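Local coordinates for binding domain (Hc) of Paraclostridial Mosquitocidal Protein 1 (Paraclostridium bifermentans, PDB 6HOX), which serves as the receptor-binding domain of a botulinum-like neurotoxin that specifically targets Anopheles mosquitoes, directing the toxin to host nerve cells, at residues Tyr283-Pro288 against Tyr359-Glu364; Pro350-Ile355 against Met390-Leu395; Glu47-Val52 against Asn68-Ile73; Ile73-Asn78 against Ile205-Glu210. One frame throughout, in Å; residues are numbered along the deposited sequence.

Interaction 1 (Tyr283-Pro288 against Tyr359-Glu364); sequences YGEYYP and YMVLNE
The amide of Leu362 makes the one direct hydrogen bond across this contact, Leu362 N to Tyr286 O at 2.8 Å and fairly straight (163° at the hydrogen), the donor tilted out of the carbonyl plane. The two short strands cross at 128°, and beyond this one bond the contact is made mainly by side chains. Val361 and Tyr287 point the same way, and Val361 CG1, anti to its carbonyl carbon (chi1 -62°), is thereby placed over one face of the phenol, 3.8 Å from the centroid of the Tyr287 ring, a CH-pi contact. At the edge of the same ring, Tyr359 CB lies 3.9 Å from Tyr287 CE2. Pro288 and Leu362 run antiparallel alongside each other, Pro288 CG 3.8 Å from Leu362 CD2. A water lies within hydrogen-bonding distance of both Pro288 O and Met360 O, though with more acceptors in reach than protons. Less comfortably, two acceptors face each other, Glu285 OE1 and Asn363 OD1 at 3.4 Å; the amide nitrogen of Asn363 is turned to Gly365 O instead. That proximity would probably raise the pKa of Glu285, an effect that its long, weak ion pair with Lys354, through OE2, may offset. Strand 285-291 pairs on with strand 275-280 through Tyr287 and Thr278, while strand 361-363 is bonded to strand 345-348 and Tyr359 rests on strand 409-415, all within the trefoil-type C-terminal subdomain.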
loop_
_atom_site.group_PDB
_atom_site.type_symbol
_atom_site.label_atom_id
_atom_site.label_comp_id
_atom_site.label_asym_id
_atom_site.label_seq_id
_atom_site.Cartn_x
_atom_site.Cartn_y
_atom_site.Cartn_z
ATOM N N TYR A 283 38.890 10.942 6.283
ATOM C CA TYR A 283 38.146 12.196 6.237
ATOM C C TYR A 283 37.573 12.438 7.636
ATOM O O TYR A 283 37.704 11.612 8.521
ATOM C CB TYR A 283 37.039 12.158 5.188
ATOM C CG TYR A 283 37.466 11.790 3.790
ATOM C CD1 TYR A 283 38.032 12.730 2.940
ATOM C CD2 TYR A 283 37.250 10.512 3.292
ATOM C CE1 TYR A 283 38.396 12.405 1.641
ATOM C CE2 TYR A 283 37.603 10.171 1.995
ATOM C CZ TYR A 283 38.179 11.122 1.168
ATOM O OH TYR A 283 38.535 10.789 -0.106
ATOM N N GLY A 284 36.913 13.568 7.841
ATOM C CA GLY A 284 36.326 13.804 9.147
ATOM C C GLY A 284 34.882 13.334 9.236
ATOM O O GLY A 284 34.158 13.826 10.100
ATOM N N GLU A 285 34.479 12.360 8.397
ATOM C CA GLU A 285 33.072 12.212 7.987
ATOM C C GLU A 285 32.481 10.834 8.324
ATOM O O GLU A 285 33.130 9.800 8.206
ATOM C CB GLU A 285 32.936 12.448 6.482
ATOM C CG GLU A 285 33.390 13.826 6.030
ATOM C CD GLU A 285 32.547 15.004 6.499
ATOM O OE1 GLU A 285 31.441 14.788 7.055
ATOM O OE2 GLU A 285 33.002 16.144 6.301
ATOM N N TYR A 286 31.197 10.862 8.703
ATOM C CA TYR A 286 30.307 9.709 8.682
ATOM C C TYR A 286 29.602 9.623 7.319
ATOM O O TYR A 286 29.022 10.605 6.844
ATOM C CB TYR A 286 29.256 9.816 9.786
ATOM C CG TYR A 286 29.803 10.012 11.175
ATOM C CD1 TYR A 286 30.055 11.280 11.664
ATOM C CD2 TYR A 286 30.022 8.934 12.015
ATOM C CE1 TYR A 286 30.547 11.475 12.941
ATOM C CE2 TYR A 286 30.497 9.111 13.304
ATOM C CZ TYR A 286 30.766 10.387 13.767
ATOM O OH TYR A 286 31.238 10.588 15.036
ATOM N N TYR A 287 29.650 8.436 6.712
ATOM C CA TYR A 287 29.032 8.147 5.428
ATOM C C TYR A 287 27.856 7.194 5.638
ATOM O O TYR A 287 28.024 6.113 6.197
ATOM C CB TYR A 287 30.039 7.524 4.454
ATOM C CG TYR A 287 31.050 8.484 3.876
ATOM C CD1 TYR A 287 32.138 8.926 4.614
ATOM C CD2 TYR A 287 30.904 8.977 2.593
ATOM C CE1 TYR A 287 33.066 9.812 4.080
ATOM C CE2 TYR A 287 31.819 9.866 2.046
ATOM C CZ TYR A 287 32.909 10.289 2.789
ATOM O OH TYR A 287 33.794 11.178 2.234
ATOM N N PRO A 288 26.627 7.533 5.176
ATOM C CA PRO A 288 25.545 6.549 5.156
ATOM C C PRO A 288 25.750 5.628 3.945
ATOM O O PRO A 288 26.256 6.063 2.917
ATOM C CB PRO A 288 24.294 7.431 5.064
ATOM C CG PRO A 288 24.764 8.617 4.241
ATOM C CD PRO A 288 26.206 8.846 4.667
ATOM N N TYR A 359 29.412 11.947 -3.061
ATOM C CA TYR A 359 28.988 11.064 -1.976
ATOM C C TYR A 359 28.392 11.886 -0.836
ATOM O O TYR A 359 28.925 12.943 -0.445
ATOM C CB TYR A 359 30.145 10.201 -1.459
ATOM C CG TYR A 359 30.695 9.273 -2.503
ATOM C CD1 TYR A 359 29.956 8.197 -2.968
ATOM C CD2 TYR A 359 31.933 9.500 -3.078
ATOM C CE1 TYR A 359 30.436 7.369 -3.968
ATOM C CE2 TYR A 359 32.434 8.671 -4.071
ATOM C CZ TYR A 359 31.686 7.600 -4.515
ATOM O OH TYR A 359 32.180 6.786 -5.493
ATOM N N MET A 360 27.289 11.373 -0.280
ATOM C CA MET A 360 26.619 12.035 0.816
ATOM C C MET A 360 27.311 11.630 2.115
ATOM O O MET A 360 27.822 10.526 2.202
ATOM C CB MET A 360 25.136 11.656 0.894
ATOM C CG MET A 360 24.377 11.853 -0.407
ATOM S SD MET A 360 24.315 13.568 -1.000
ATOM C CE MET A 360 23.220 14.321 0.195
ATOM N N VAL A 361 27.261 12.531 3.102
ATOM C CA VAL A 361 27.762 12.332 4.425
ATOM C C VAL A 361 26.649 12.710 5.405
ATOM O O VAL A 361 25.605 13.213 4.985
ATOM C CB VAL A 361 29.041 13.173 4.664
ATOM C CG1 VAL A 361 30.164 12.757 3.724
ATOM C CG2 VAL A 361 28.766 14.666 4.536
ATOM N N LEU A 362 26.875 12.427 6.694
ATOM C CA LEU A 362 26.037 12.880 7.781
ATOM C C LEU A 362 26.780 13.995 8.516
ATOM O O LEU A 362 27.872 13.779 9.006
ATOM C CB LEU A 362 25.732 11.721 8.737
ATOM C CG LEU A 362 25.194 10.456 8.082
ATOM C CD1 LEU A 362 24.947 9.385 9.126
ATOM C CD2 LEU A 362 23.921 10.741 7.289
ATOM N N ASN A 363 26.164 15.176 8.584
ATOM C CA ASN A 363 26.831 16.361 9.060
ATOM C C ASN A 363 25.815 17.216 9.805
ATOM O O ASN A 363 24.653 17.218 9.444
ATOM C CB ASN A 363 27.450 17.145 7.902
ATOM C CG ASN A 363 28.677 17.942 8.291
ATOM O OD1 ASN A 363 29.733 17.376 8.527
ATOM N ND2 ASN A 363 28.561 19.256 8.306
ATOM N N GLU A 364 26.281 17.924 10.838
ATOM C CA GLU A 364 25.496 18.911 11.547
ATOM C C GLU A 364 25.265 20.116 10.629
ATOM O O GLU A 364 24.222 20.741 10.673
ATOM C CB GLU A 364 26.212 19.340 12.826
ATOM C CG GLU A 364 25.397 20.311 13.654
ATOM C CD GLU A 364 25.684 20.295 15.145
ATOM O OE1 GLU A 364 26.859 20.505 15.523
ATOM O OE2 GLU A 364 24.731 20.070 15.924
HETATM O O HOH W 1 27.451 8.004 1.293
#

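Interaction 2 (Pro350-Ile355 against Met390-Leu395); sequences PMYSKI and MYRNGL
Tyr352 meets two different partners with two different parts of its ring: Tyr391 over a face, Arg392 at an edge. The tyrosine side chains cross at about a right angle, yet their rings are inclined by only 36° with centroids 4.2 Å apart, neither a stack nor a T. The two rings come closest at Tyr391 CD2 and Tyr352 CG, 3.4 Å. With CG swung anti to the backbone nitrogen (chi1 -175°), the Tyr352 ring stands nearly perpendicular to the Arg392 guanidinium; its CD1 lies over the centre of that flat group, and Arg392 NE is at the ring edge. Backbone carbonyls grip the guanidinium: Arg392 NH2 gives a short bond to Pro350 O, 2.6 Å, approached nearly along the C=O axis and 22° out of the guanidinium plane, while Arg392 NH1 adds weak, bent bonds to Pro350 O and, at 2.9 Å, to Ile355 O. Glu389 pairs with NH2 and probably balances the buried charge; Glu357 O accepts from NH1, and together these bonds should restrain rotation. In the fold, Arg392 thus ties the loop between strands 345-348 and 361-363 to the turn leading from strand 384-388 into strand 394-398, while Ile355 packs on strand 285-291.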
loop_
_atom_site.group_PDB
_atom_site.type_symbol
_atom_site.label_atom_id
_atom_site.label_comp_id
_atom_site.label_asym_id
_atom_site.label_seq_id
_atom_site.Cartn_x
_atom_site.Cartn_y
_atom_site.Cartn_z
ATOM N N PRO A 350 29.428 16.996 1.748
ATOM C CA PRO A 350 30.534 17.659 2.429
ATOM C C PRO A 350 30.922 18.927 1.655
ATOM O O PRO A 350 30.607 19.077 0.453
ATOM C CB PRO A 350 31.628 16.590 2.388
ATOM C CG PRO A 350 31.381 15.881 1.069
ATOM C CD PRO A 350 29.873 15.885 0.893
ATOM N N MET A 351 31.609 19.825 2.362
ATOM C CA MET A 351 32.153 21.044 1.822
ATOM C C MET A 351 33.022 20.725 0.609
ATOM O O MET A 351 33.947 19.929 0.712
ATOM C CB MET A 351 33.005 21.719 2.897
ATOM C CG MET A 351 33.725 22.951 2.431
ATOM S SD MET A 351 34.643 23.666 3.811
ATOM C CE MET A 351 33.312 24.563 4.616
ATOM N N TYR A 352 32.725 21.385 -0.516
ATOM C CA TYR A 352 33.304 21.074 -1.827
ATOM C C TYR A 352 34.842 21.168 -1.832
ATOM O O TYR A 352 35.526 20.402 -2.540
ATOM C CB TYR A 352 32.756 22.025 -2.894
ATOM C CG TYR A 352 33.225 21.683 -4.283
ATOM C CD1 TYR A 352 32.668 20.623 -4.980
ATOM C CD2 TYR A 352 34.252 22.389 -4.886
ATOM C CE1 TYR A 352 33.098 20.287 -6.251
ATOM C CE2 TYR A 352 34.694 22.066 -6.159
ATOM C CZ TYR A 352 34.117 21.012 -6.843
ATOM O OH TYR A 352 34.551 20.690 -8.095
ATOM N N SER A 353 35.368 22.151 -1.099
ATOM C CA SER A 353 36.813 22.427 -1.013
ATOM C C SER A 353 37.557 21.243 -0.382
ATOM O O SER A 353 38.711 20.974 -0.723
ATOM C CB SER A 353 37.059 23.703 -0.234
ATOM O OG SER A 353 36.574 23.584 1.100
ATOM N N LYS A 354 36.890 20.565 0.558
ATOM C CA LYS A 354 37.441 19.437 1.308
ATOM C C LYS A 354 37.315 18.178 0.450
ATOM O O LYS A 354 38.301 17.556 0.091
ATOM C CB LYS A 354 36.705 19.308 2.648
ATOM C CG LYS A 354 36.953 18.012 3.411
ATOM C CD LYS A 354 36.223 17.922 4.740
ATOM C CE LYS A 354 36.613 16.690 5.535
ATOM N NZ LYS A 354 36.273 16.821 6.972
ATOM N N ILE A 355 36.063 17.827 0.140
ATOM C CA ILE A 355 35.697 16.655 -0.637
ATOM C C ILE A 355 34.777 17.137 -1.757
ATOM O O ILE A 355 33.687 17.624 -1.480
ATOM C CB ILE A 355 35.006 15.595 0.251
ATOM C CG1 ILE A 355 35.923 15.057 1.349
ATOM C CG2 ILE A 355 34.466 14.457 -0.595
ATOM C CD1 ILE A 355 35.226 14.838 2.663
ATOM N N MET A 390 25.678 23.851 -5.000
ATOM C CA MET A 390 26.359 24.708 -5.955
ATOM C C MET A 390 26.969 23.878 -7.092
ATOM O O MET A 390 26.747 24.177 -8.251
ATOM C CB MET A 390 27.450 25.535 -5.273
ATOM C CG MET A 390 27.657 26.867 -5.952
ATOM S SD MET A 390 28.341 28.075 -4.818
ATOM C CE MET A 390 28.318 29.532 -5.864
ATOM N N TYR A 391 27.699 22.811 -6.760
ATOM C CA TYR A 391 28.453 22.073 -7.767
ATOM C C TYR A 391 27.896 20.673 -8.025
ATOM O O TYR A 391 28.333 20.059 -8.961
ATOM C CB TYR A 391 29.916 21.938 -7.344
ATOM C CG TYR A 391 30.551 23.261 -7.010
ATOM C CD1 TYR A 391 30.807 24.201 -7.998
ATOM C CD2 TYR A 391 30.849 23.587 -5.698
ATOM C CE1 TYR A 391 31.370 25.432 -7.687
ATOM C CE2 TYR A 391 31.415 24.808 -5.375
ATOM C CZ TYR A 391 31.669 25.734 -6.369
ATOM O OH TYR A 391 32.214 26.934 -6.025
ATOM N N ARG A 392 26.975 20.170 -7.193
ATOM C CA ARG A 392 26.637 18.742 -7.219
ATOM C C ARG A 392 25.116 18.531 -7.155
ATOM O O ARG A 392 24.622 17.652 -6.453
ATOM C CB ARG A 392 27.371 18.024 -6.086
ATOM C CG ARG A 392 28.887 17.981 -6.260
ATOM C CD ARG A 392 29.616 17.669 -4.964
ATOM N NE ARG A 392 29.516 18.747 -3.989
ATOM C CZ ARG A 392 30.164 18.763 -2.824
ATOM N NH1 ARG A 392 30.939 17.744 -2.489
ATOM N NH2 ARG A 392 30.042 19.790 -2.005
ATOM N N ASN A 393 24.379 19.300 -7.957
ATOM C CA ASN A 393 22.946 19.062 -8.148
ATOM C C ASN A 393 22.759 17.637 -8.651
ATOM O O ASN A 393 23.539 17.187 -9.470
ATOM C CB ASN A 393 22.333 20.008 -9.173
ATOM C CG ASN A 393 22.311 21.438 -8.696
ATOM O OD1 ASN A 393 22.074 21.706 -7.524
ATOM N ND2 ASN A 393 22.565 22.358 -9.606
ATOM N N GLY A 394 21.735 16.946 -8.148
ATOM C CA GLY A 394 21.428 15.590 -8.625
ATOM C C GLY A 394 20.218 14.982 -7.934
ATOM O O GLY A 394 19.559 15.619 -7.134
ATOM N N LEU A 395 19.926 13.729 -8.292
ATOM C CA LEU A 395 18.956 12.913 -7.581
ATOM C C LEU A 395 19.737 11.974 -6.672
ATOM O O LEU A 395 20.788 11.434 -7.058
ATOM C CB LEU A 395 18.092 12.107 -8.559
ATOM C CG LEU A 395 17.183 12.922 -9.472
ATOM C CD1 LEU A 395 16.425 12.025 -10.452
ATOM C CD2 LEU A 395 16.203 13.751 -8.667
#

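Interaction 3 (Glu47-Val52 against Asn68-Ile73); sequences EVKTGV and NENSSI
Glu47 and Ile73 meet through the backbone, Glu47 O taking a CA-H...O contact from Ile73 CA at 3.3 Å. Val48 then forms an antiparallel, non-hydrogen-bonded pair with Ile73; their side chains lie alongside each other, Val48 CG2 to Ile73 CG2 at 4.1 Å. At Lys49 the backbone bond is nearly straight, Lys49 N to Ser72 O at 3.0 Å. The lysine chain passes the Ser72 hydroxyl (Lys49 CD to Ser72 OG 3.3 Å), crosses Asn70 at about a right angle, and bends at its last two torsions so that the ammonium turns back for a long ion pair with Glu47. Thr50 carries the chain round a type I turn, Lys49 to Val52. Having no side chain, Gly51 lets the backbones close to 3.9 Å between Gly51 CA and Ser71 CA. Its amide reaches Asn70 O at 2.7 Å, bent and from well above the carbonyl plane. Gly51 O takes a weak bond from Ser71 OG, itself an acceptor for Asn66 N, and one from a water held by Asn68 ND2. Val52 finally sets CG2 against Ser72 O (3.2 Å) and Ile73 CG1, and packs on strands 35-38 and 61-66. Two type I turns, Lys49-Val52 and Asn68-Ser71, thus pack against each other where strand 46-48 ends and strand 73-75 begins, neighbours in a small three-stranded antiparallel sheet of the lectin-like N-terminal subdomain.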
loop_
_atom_site.group_PDB
_atom_site.type_symbol
_atom_site.label_atom_id
_atom_site.label_comp_id
_atom_site.label_asym_id
_atom_site.label_seq_id
_atom_site.Cartn_x
_atom_site.Cartn_y
_atom_site.Cartn_z
ATOM N N GLU A 47 -25.404 -2.380 10.878
ATOM C CA GLU A 47 -25.209 -2.791 12.242
ATOM C C GLU A 47 -23.713 -3.075 12.429
ATOM O O GLU A 47 -23.190 -4.057 11.930
ATOM C CB GLU A 47 -26.093 -3.996 12.562
ATOM C CG GLU A 47 -26.144 -4.326 14.051
ATOM C CD GLU A 47 -26.758 -5.681 14.369
ATOM O OE1 GLU A 47 -27.979 -5.814 14.151
ATOM O OE2 GLU A 47 -26.001 -6.615 14.781
ATOM N N VAL A 48 -23.040 -2.177 13.152
ATOM C CA VAL A 48 -21.641 -2.299 13.452
ATOM C C VAL A 48 -21.511 -2.847 14.871
ATOM O O VAL A 48 -21.892 -2.174 15.829
ATOM C CB VAL A 48 -20.918 -0.949 13.334
ATOM C CG1 VAL A 48 -19.434 -1.088 13.658
ATOM C CG2 VAL A 48 -21.122 -0.320 11.970
ATOM N N LYS A 49 -20.957 -4.052 14.996
ATOM C CA LYS A 49 -20.848 -4.684 16.303
ATOM C C LYS A 49 -19.633 -4.118 17.053
ATOM O O LYS A 49 -18.756 -3.489 16.458
ATOM C CB LYS A 49 -20.830 -6.202 16.130
ATOM C CG LYS A 49 -22.113 -6.780 15.550
ATOM C CD LYS A 49 -22.216 -8.277 15.757
ATOM C CE LYS A 49 -22.545 -8.677 17.182
ATOM N NZ LYS A 49 -23.899 -8.215 17.576
ATOM N N THR A 50 -19.601 -4.335 18.377
ATOM C CA THR A 50 -18.666 -3.618 19.263
ATOM C C THR A 50 -17.239 -4.136 19.094
ATOM O O THR A 50 -16.324 -3.502 19.586
ATOM C CB THR A 50 -19.079 -3.692 20.741
ATOM O OG1 THR A 50 -19.166 -5.058 21.144
ATOM C CG2 THR A 50 -20.404 -3.009 20.986
ATOM N N GLY A 51 -17.065 -5.274 18.412
ATOM C CA GLY A 51 -15.728 -5.801 18.125
ATOM C C GLY A 51 -15.033 -5.094 16.966
ATOM O O GLY A 51 -13.854 -5.318 16.747
ATOM N N VAL A 52 -15.770 -4.282 16.197
ATOM C CA VAL A 52 -15.204 -3.526 15.077
ATOM C C VAL A 52 -14.408 -2.347 15.656
ATOM O O VAL A 52 -14.833 -1.733 16.635
ATOM C CB VAL A 52 -16.292 -3.034 14.104
ATOM C CG1 VAL A 52 -15.699 -2.236 12.947
ATOM C CG2 VAL A 52 -17.156 -4.171 13.574
ATOM N N ASN A 68 -12.655 -12.140 15.862
ATOM C CA ASN A 68 -13.600 -12.509 16.939
ATOM C C ASN A 68 -15.026 -12.213 16.474
ATOM O O ASN A 68 -15.226 -11.451 15.512
ATOM C CB ASN A 68 -13.303 -11.797 18.257
ATOM C CG ASN A 68 -13.470 -10.304 18.135
ATOM O OD1 ASN A 68 -14.596 -9.805 18.143
ATOM N ND2 ASN A 68 -12.360 -9.598 17.984
ATOM N N GLU A 69 -15.986 -12.820 17.184
ATOM C CA GLU A 69 -17.389 -12.903 16.778
ATOM C C GLU A 69 -18.057 -11.530 16.843
ATOM O O GLU A 69 -18.971 -11.272 16.107
ATOM C CB GLU A 69 -18.143 -13.904 17.656
ATOM C CG GLU A 69 -17.766 -15.332 17.360
ATOM C CD GLU A 69 -18.072 -15.712 15.921
ATOM O OE1 GLU A 69 -19.262 -15.708 15.557
ATOM O OE2 GLU A 69 -17.114 -15.945 15.159
ATOM N N ASN A 70 -17.538 -10.634 17.673
ATOM C CA ASN A 70 -18.114 -9.313 17.812
ATOM C C ASN A 70 -17.596 -8.340 16.749
ATOM O O ASN A 70 -18.024 -7.195 16.721
ATOM C CB ASN A 70 -17.864 -8.772 19.215
ATOM C CG ASN A 70 -18.971 -9.210 20.138
ATOM O OD1 ASN A 70 -20.137 -9.206 19.739
ATOM N ND2 ASN A 70 -18.617 -9.618 21.344
ATOM N N SER A 71 -16.668 -8.788 15.902
ATOM C CA SER A 71 -16.040 -7.926 14.919
ATOM C C SER A 71 -16.681 -8.168 13.549
ATOM O O SER A 71 -16.112 -8.844 12.697
ATOM C CB SER A 71 -14.542 -8.138 14.912
ATOM O OG SER A 71 -13.879 -6.996 14.385
ATOM N N SER A 72 -17.866 -7.595 13.347
ATOM C CA SER A 72 -18.594 -7.743 12.110
ATOM C C SER A 72 -19.481 -6.522 11.872
ATOM O O SER A 72 -19.851 -5.826 12.837
ATOM C CB SER A 72 -19.426 -8.985 12.126
ATOM O OG SER A 72 -20.505 -8.828 13.038
ATOM N N ILE A 73 -19.796 -6.288 10.586
ATOM C CA ILE A 73 -20.746 -5.320 10.114
ATOM C C ILE A 73 -21.751 -6.052 9.216
ATOM O O ILE A 73 -21.367 -6.789 8.296
ATOM C CB ILE A 73 -20.068 -4.164 9.353
ATOM C CG1 ILE A 73 -18.919 -3.549 10.139
ATOM C CG2 ILE A 73 -21.077 -3.094 8.946
ATOM C CD1 ILE A 73 -18.071 -2.600 9.318
HETATM O O HOH W 2 -12.027 -6.715 18.086
#

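Interaction 4 (Ile73-Asn78 against Ile205-Glu210); sequences IIVQKN and IIFKLE
Val75 and Phe207 meet in the apolar centre, Val75 CG2 coming up to the edge of the ring at 3.7 Å from Phe207 CE1. They share one face of the sheet with Ile73 and Ile205, and this face packs on strands 25-32 and 218-227, where Phe224 meets the Phe207 ring edge-to-face. Ile73 CB lies 4.0 Å from Phe207 CB. On the other face Ile74 and Ile206 lie side by side; the bend of Ile206 at chi2 (-70°) swings its CD1 across to reach CG1, CG2 and CD1 of Ile74, the last at 3.6 Å. Between the faces run four antiparallel backbone bonds. Phe207 N to Ile73 O is the shortest, 2.7 Å, returned by Ile73 N to Phe207 O; Ile205 N to Val75 O at 2.8 Å is matched by Val75 N to Ile205 O. On the other side Ile74 bonds by its backbone to Glu47 of strand 46-48. Further out, the aliphatic part of Lys77 crosses Ile205 at about a right angle, Lys77 CG to Ile205 CG1 at 4.0 Å, and carries its ammonium on to Asn117 and Asn201. Past the corner at Lys208, that lysine bridges Glu210 (Lys208 NZ to Glu210 OE1 2.9 Å) and Glu69. Chemically this makes a middle strand bonded to both neighbours, with Ile73, Val75, Ile205 and the Phe207 ring turned to the core and charge kept to the ends of the pairing.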
loop_
_atom_site.group_PDB
_atom_site.type_symbol
_atom_site.label_atom_id
_atom_site.label_comp_id
_atom_site.label_asym_id
_atom_site.label_seq_id
_atom_site.Cartn_x
_atom_site.Cartn_y
_atom_site.Cartn_z
ATOM N N ILE A 73 -19.796 -6.288 10.586
ATOM C CA ILE A 73 -20.746 -5.320 10.114
ATOM C C ILE A 73 -21.751 -6.052 9.216
ATOM O O ILE A 73 -21.367 -6.789 8.296
ATOM C CB ILE A 73 -20.068 -4.164 9.353
ATOM C CG1 ILE A 73 -18.919 -3.549 10.139
ATOM C CG2 ILE A 73 -21.077 -3.094 8.946
ATOM C CD1 ILE A 73 -18.071 -2.600 9.318
ATOM N N ILE A 74 -23.036 -5.842 9.507
ATOM C CA ILE A 74 -24.150 -6.429 8.797
ATOM C C ILE A 74 -24.927 -5.310 8.111
ATOM O O ILE A 74 -25.332 -4.329 8.736
ATOM C CB ILE A 74 -25.030 -7.219 9.785
ATOM C CG1 ILE A 74 -24.170 -8.221 10.566
ATOM C CG2 ILE A 74 -26.224 -7.846 9.072
ATOM C CD1 ILE A 74 -24.903 -9.407 11.150
ATOM N N VAL A 75 -25.133 -5.474 6.809
ATOM C CA VAL A 75 -25.828 -4.518 6.003
ATOM C C VAL A 75 -27.011 -5.243 5.371
ATOM O O VAL A 75 -26.815 -6.159 4.565
ATOM C CB VAL A 75 -24.894 -3.929 4.935
ATOM C CG1 VAL A 75 -25.579 -2.822 4.147
ATOM C CG2 VAL A 75 -23.580 -3.448 5.550
ATOM N N GLN A 76 -28.224 -4.847 5.769
ATOM C CA GLN A 76 -29.444 -5.286 5.116
ATOM C C GLN A 76 -29.461 -4.663 3.720
ATOM O O GLN A 76 -29.165 -3.487 3.562
ATOM C CB GLN A 76 -30.696 -4.869 5.904
ATOM C CG GLN A 76 -30.819 -5.502 7.283
ATOM C CD GLN A 76 -30.659 -7.003 7.276
ATOM O OE1 GLN A 76 -31.318 -7.724 6.518
ATOM N NE2 GLN A 76 -29.766 -7.487 8.126
ATOM N N LYS A 77 -29.772 -5.467 2.706
ATOM C CA LYS A 77 -29.844 -4.947 1.347
ATOM C C LYS A 77 -31.190 -4.234 1.204
ATOM O O LYS A 77 -32.095 -4.452 2.004
ATOM C CB LYS A 77 -29.645 -6.061 0.310
ATOM C CG LYS A 77 -28.303 -6.784 0.404
ATOM C CD LYS A 77 -28.006 -7.725 -0.736
ATOM C CE LYS A 77 -29.042 -8.815 -0.859
ATOM N NZ LYS A 77 -28.587 -9.891 -1.764
ATOM N N ASN A 78 -31.270 -3.367 0.192
ATOM C CA ASN A 78 -32.478 -2.644 -0.208
ATOM C C ASN A 78 -32.528 -2.667 -1.742
ATOM O O ASN A 78 -31.791 -3.439 -2.368
ATOM C CB ASN A 78 -32.492 -1.234 0.390
ATOM C CG ASN A 78 -31.180 -0.508 0.184
ATOM O OD1 ASN A 78 -30.781 -0.242 -0.949
ATOM N ND2 ASN A 78 -30.494 -0.201 1.271
ATOM N N ILE A 205 -25.427 -8.400 3.518
ATOM C CA ILE A 205 -23.966 -8.405 3.285
ATOM C C ILE A 205 -23.270 -8.396 4.654
ATOM O O ILE A 205 -23.552 -7.512 5.475
ATOM C CB ILE A 205 -23.535 -7.191 2.438
ATOM C CG1 ILE A 205 -24.358 -7.050 1.153
ATOM C CG2 ILE A 205 -22.039 -7.241 2.148
ATOM C CD1 ILE A 205 -24.214 -5.713 0.472
ATOM N N ILE A 206 -22.400 -9.384 4.904
ATOM C CA ILE A 206 -21.719 -9.524 6.199
ATOM C C ILE A 206 -20.233 -9.254 5.976
ATOM O O ILE A 206 -19.591 -9.985 5.203
ATOM C CB ILE A 206 -21.901 -10.923 6.832
ATOM C CG1 ILE A 206 -23.361 -11.369 6.883
ATOM C CG2 ILE A 206 -21.265 -10.956 8.210
ATOM C CD1 ILE A 206 -24.186 -10.586 7.862
ATOM N N PHE A 207 -19.720 -8.219 6.651
ATOM C CA PHE A 207 -18.296 -7.896 6.672
ATOM C C PHE A 207 -17.709 -8.520 7.931
ATOM O O PHE A 207 -17.997 -8.062 9.042
ATOM C CB PHE A 207 -18.079 -6.386 6.667
ATOM C CG PHE A 207 -18.599 -5.668 5.451
ATOM C CD1 PHE A 207 -19.951 -5.399 5.307
ATOM C CD2 PHE A 207 -17.738 -5.254 4.448
ATOM C CE1 PHE A 207 -20.427 -4.750 4.185
ATOM C CE2 PHE A 207 -18.223 -4.629 3.312
ATOM C CZ PHE A 207 -19.568 -4.375 3.186
ATOM N N LYS A 208 -16.910 -9.576 7.757
ATOM C CA LYS A 208 -16.428 -10.388 8.869
ATOM C C LYS A 208 -15.455 -11.445 8.364
ATOM O O LYS A 208 -15.739 -12.097 7.349
ATOM C CB LYS A 208 -17.591 -11.133 9.527
ATOM C CG LYS A 208 -17.251 -11.855 10.817
ATOM C CD LYS A 208 -18.416 -12.653 11.353
ATOM C CE LYS A 208 -18.157 -13.195 12.745
ATOM N NZ LYS A 208 -17.057 -14.188 12.756
ATOM N N LEU A 209 -14.350 -11.621 9.101
ATOM C CA LEU A 209 -13.458 -12.766 8.924
ATOM C C LEU A 209 -14.186 -14.026 9.405
ATOM O O LEU A 209 -14.516 -14.114 10.582
ATOM C CB LEU A 209 -12.168 -12.562 9.725
ATOM C CG LEU A 209 -11.144 -11.624 9.097
ATOM C CD1 LEU A 209 -10.117 -11.183 10.123
ATOM C CD2 LEU A 209 -10.465 -12.295 7.913
ATOM N N GLU A 210 -14.450 -14.964 8.487
ATOM C CA GLU A 210 -15.174 -16.189 8.822
ATOM C C GLU A 210 -14.470 -17.381 8.186
ATOM O O GLU A 210 -14.414 -17.459 6.975
ATOM C CB GLU A 210 -16.624 -16.095 8.341
ATOM C CG GLU A 210 -17.522 -17.187 8.891
ATOM C CD GLU A 210 -17.647 -17.140 10.405
ATOM O OE1 GLU A 210 -18.178 -16.140 10.934
ATOM O OE2 GLU A 210 -17.153 -18.065 11.050
#

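Overall arrangement
From the N terminus, interaction 3 comes first, closing the excursion through strands 53-56 and 61-66. Interaction 4 follows in series from the shared Ile73 and closes a far longer loop, so that strands 46-48, 73-75 and 205-207 form one three-stranded sheet in the N-terminal, lectin-like subdomain; the Glu69-Lys208 salt bridge also joins the two. In the C-terminal, trefoil-type subdomain, interactions 1 and 2 cross: 350-355 opens before 359-364 closes interaction 1, and 390-395 closes afterwards. Their centres are about 12 Å apart, and Tyr283 packs on Ile355 between them. The two pairs lie on opposite sides of the chain's centre, centres 52 to 59 Å apart.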